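Local coordinates for protein beta-galactosidase (Trichoderma reesei, PDB 3OG2) that probably hydrolyses terminal non-reducing beta-D-galactose residues in beta-D-galactosides, as a glycoside hydrolase of family 35, at residues 140-145 with 190-195. Sequence-based numbering, arbitrary orientation.
Sequences RTDAPD and FPNKPY
Asn192 and Asp142 join the loops that lead into helices 193-205 and 144-163 in the TIM-barrel domain of this family 35 enzyme. Asn192 is the N-cap of helix 193-205. Its CG lies anti to the backbone N (chi1 -179°), which carries the amide toward Asp142. Asn192 ND2 donates to Asp142 OD1 at 2.9 Å and meets it from above the carboxylate plane. The amide and carboxylate planes stand 86° apart. Asn192 OD1 accepts the capping bond from Tyr195 N at 3.1 Å. A water also donates to this oxygen and to Asp142 OD2, giving the pair a second link. Next, Pro194 sets its CB 3.7 Å from Asp142 OD2. Tyr195 then lays one ring face against the backbone of Arg140 and Thr141. Tyr195 CD1 lies 3.3 Å from Thr141 C. Its hydroxyl hydrogen-bonds to Glu178, which also forms a salt bridge with Arg140; the side chain of Arg140 lies about 5 Å from those of Asn179 and Glu180, which bind galactose. Replacing Tyr195 by alanine would probably open a gap beside the Arg140-Thr141 backbone and cost Glu178 one of its partners. Arg140 O sits 3.4 Å above the Tyr195 ring plane, offset toward the rim, and Tyr195 OH lies 3.4 Å from Arg140 CA.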
loop_
_atom_site.group_PDB
_atom_site.type_symbol
_atom_site.label_atom_id
_atom_site.label_comp_id
_atom_site.label_asym_id
_atom_site.label_seq_id
_atom_site.Cartn_x
_atom_site.Cartn_y
_atom_site.Cartn_z
ATOM N N ARG A 140 -10.079 -1.995 -22.580
ATOM C CA ARG A 140 -10.627 -0.775 -21.986
ATOM C C ARG A 140 -11.336 0.046 -23.062
ATOM O O ARG A 140 -11.367 1.272 -22.991
ATOM C CB ARG A 140 -9.582 0.106 -21.278
ATOM C CG ARG A 140 -8.838 -0.713 -20.189
ATOM C CD ARG A 140 -7.729 0.095 -19.553
ATOM N NE ARG A 140 -8.337 1.184 -18.731
ATOM C CZ ARG A 140 -7.626 2.252 -18.328
ATOM N NH1 ARG A 140 -6.337 2.376 -18.677
ATOM N NH2 ARG A 140 -8.240 3.169 -17.611
ATOM N N THR A 141 -11.950 -0.648 -24.013
ATOM C CA THR A 141 -12.873 -0.014 -24.973
ATOM C C THR A 141 -14.144 -0.833 -25.043
ATOM O O THR A 141 -14.217 -1.904 -24.419
ATOM C CB THR A 141 -12.275 0.072 -26.376
ATOM O OG1 THR A 141 -12.266 -1.224 -26.993
ATOM C CG2 THR A 141 -10.863 0.651 -26.368
ATOM N N ASP A 142 -15.112 -0.361 -25.842
ATOM C CA ASP A 142 -16.313 -1.232 -25.951
ATOM C C ASP A 142 -16.181 -2.288 -27.042
ATOM O O ASP A 142 -17.234 -2.825 -27.424
ATOM C CB ASP A 142 -17.592 -0.407 -26.071
ATOM C CG ASP A 142 -17.538 0.617 -27.188
ATOM O OD1 ASP A 142 -16.462 0.912 -27.706
ATOM O OD2 ASP A 142 -18.673 1.087 -27.484
ATOM N N ALA A 143 -14.985 -2.676 -27.437
ATOM C CA ALA A 143 -14.794 -3.863 -28.277
ATOM C C ALA A 143 -15.498 -4.991 -27.540
ATOM O O ALA A 143 -15.211 -5.205 -26.331
ATOM C CB ALA A 143 -13.332 -4.221 -28.502
ATOM N N PRO A 144 -16.450 -5.669 -28.154
ATOM C CA PRO A 144 -17.296 -6.594 -27.394
ATOM C C PRO A 144 -16.537 -7.796 -26.885
ATOM O O PRO A 144 -16.973 -8.364 -25.861
ATOM C CB PRO A 144 -18.424 -6.984 -28.352
ATOM C CG PRO A 144 -17.799 -6.734 -29.704
ATOM C CD PRO A 144 -16.894 -5.537 -29.546
ATOM N N ASP A 145 -15.432 -8.201 -27.551
ATOM C CA ASP A 145 -14.701 -9.343 -26.982
ATOM C C ASP A 145 -14.034 -8.967 -25.660
ATOM O O ASP A 145 -14.042 -9.758 -24.716
ATOM C CB ASP A 145 -13.677 -9.915 -27.964
ATOM C CG ASP A 145 -12.809 -8.861 -28.649
ATOM O OD1 ASP A 145 -12.992 -7.642 -28.460
ATOM O OD2 ASP A 145 -11.879 -9.233 -29.404
ATOM N N PHE A 190 -12.185 8.983 -27.302
ATOM C CA PHE A 190 -12.048 9.262 -25.874
ATOM C C PHE A 190 -12.673 10.589 -25.524
ATOM O O PHE A 190 -12.326 11.580 -26.208
ATOM C CB PHE A 190 -10.557 9.281 -25.460
ATOM C CG PHE A 190 -10.424 9.535 -23.946
ATOM C CD1 PHE A 190 -10.280 10.804 -23.377
ATOM C CD2 PHE A 190 -10.501 8.427 -23.093
ATOM C CE1 PHE A 190 -10.269 10.971 -21.996
ATOM C CE2 PHE A 190 -10.486 8.561 -21.731
ATOM C CZ PHE A 190 -10.433 9.837 -21.254
ATOM N N PRO A 191 -13.396 10.743 -24.420
ATOM C CA PRO A 191 -13.945 9.650 -23.602
ATOM C C PRO A 191 -14.950 8.811 -24.374
ATOM O O PRO A 191 -15.801 9.333 -25.117
ATOM C CB PRO A 191 -14.693 10.373 -22.453
ATOM C CG PRO A 191 -14.631 11.805 -22.775
ATOM C CD PRO A 191 -13.744 12.084 -23.931
ATOM N N ASN A 192 -14.872 7.485 -24.247
ATOM C CA ASN A 192 -15.826 6.592 -24.932
ATOM C C ASN A 192 -17.027 6.414 -24.006
ATOM O O ASN A 192 -16.988 5.593 -23.078
ATOM C CB ASN A 192 -15.095 5.303 -25.297
ATOM C CG ASN A 192 -15.979 4.315 -26.045
ATOM O OD1 ASN A 192 -17.206 4.342 -25.967
ATOM N ND2 ASN A 192 -15.315 3.471 -26.799
ATOM N N LYS A 193 -18.054 7.269 -24.156
ATOM C CA LYS A 193 -19.157 7.245 -23.194
ATOM C C LYS A 193 -19.957 5.930 -23.204
ATOM O O LYS A 193 -20.327 5.497 -22.101
ATOM C CB LYS A 193 -20.007 8.476 -23.373
ATOM C CG LYS A 193 -19.215 9.769 -23.109
ATOM C CD LYS A 193 -20.080 10.982 -23.123
ATOM C CE LYS A 193 -19.292 12.259 -22.842
ATOM N NZ LYS A 193 -20.160 13.487 -22.854
ATOM N N PRO A 194 -20.206 5.283 -24.326
ATOM C CA PRO A 194 -20.809 3.970 -24.264
ATOM C C PRO A 194 -19.965 2.994 -23.458
ATOM O O PRO A 194 -20.528 2.191 -22.683
ATOM C CB PRO A 194 -20.903 3.532 -25.760
ATOM C CG PRO A 194 -21.101 4.873 -26.449
ATOM C CD PRO A 194 -20.094 5.761 -25.740
ATOM N N TYR A 195 -18.646 3.023 -23.592
ATOM C CA TYR A 195 -17.778 2.158 -22.786
ATOM C C TYR A 195 -17.948 2.452 -21.309
ATOM O O TYR A 195 -18.193 1.562 -20.470
ATOM C CB TYR A 195 -16.312 2.320 -23.228
ATOM C CG TYR A 195 -15.387 1.653 -22.239
ATOM C CD1 TYR A 195 -15.368 0.278 -22.130
ATOM C CD2 TYR A 195 -14.546 2.404 -21.408
ATOM C CE1 TYR A 195 -14.520 -0.336 -21.208
ATOM C CE2 TYR A 195 -13.719 1.803 -20.493
ATOM C CZ TYR A 195 -13.715 0.423 -20.397
ATOM O OH TYR A 195 -12.878 -0.226 -19.498
HETATM O O HOH W 1 -18.374 3.443 -28.345
#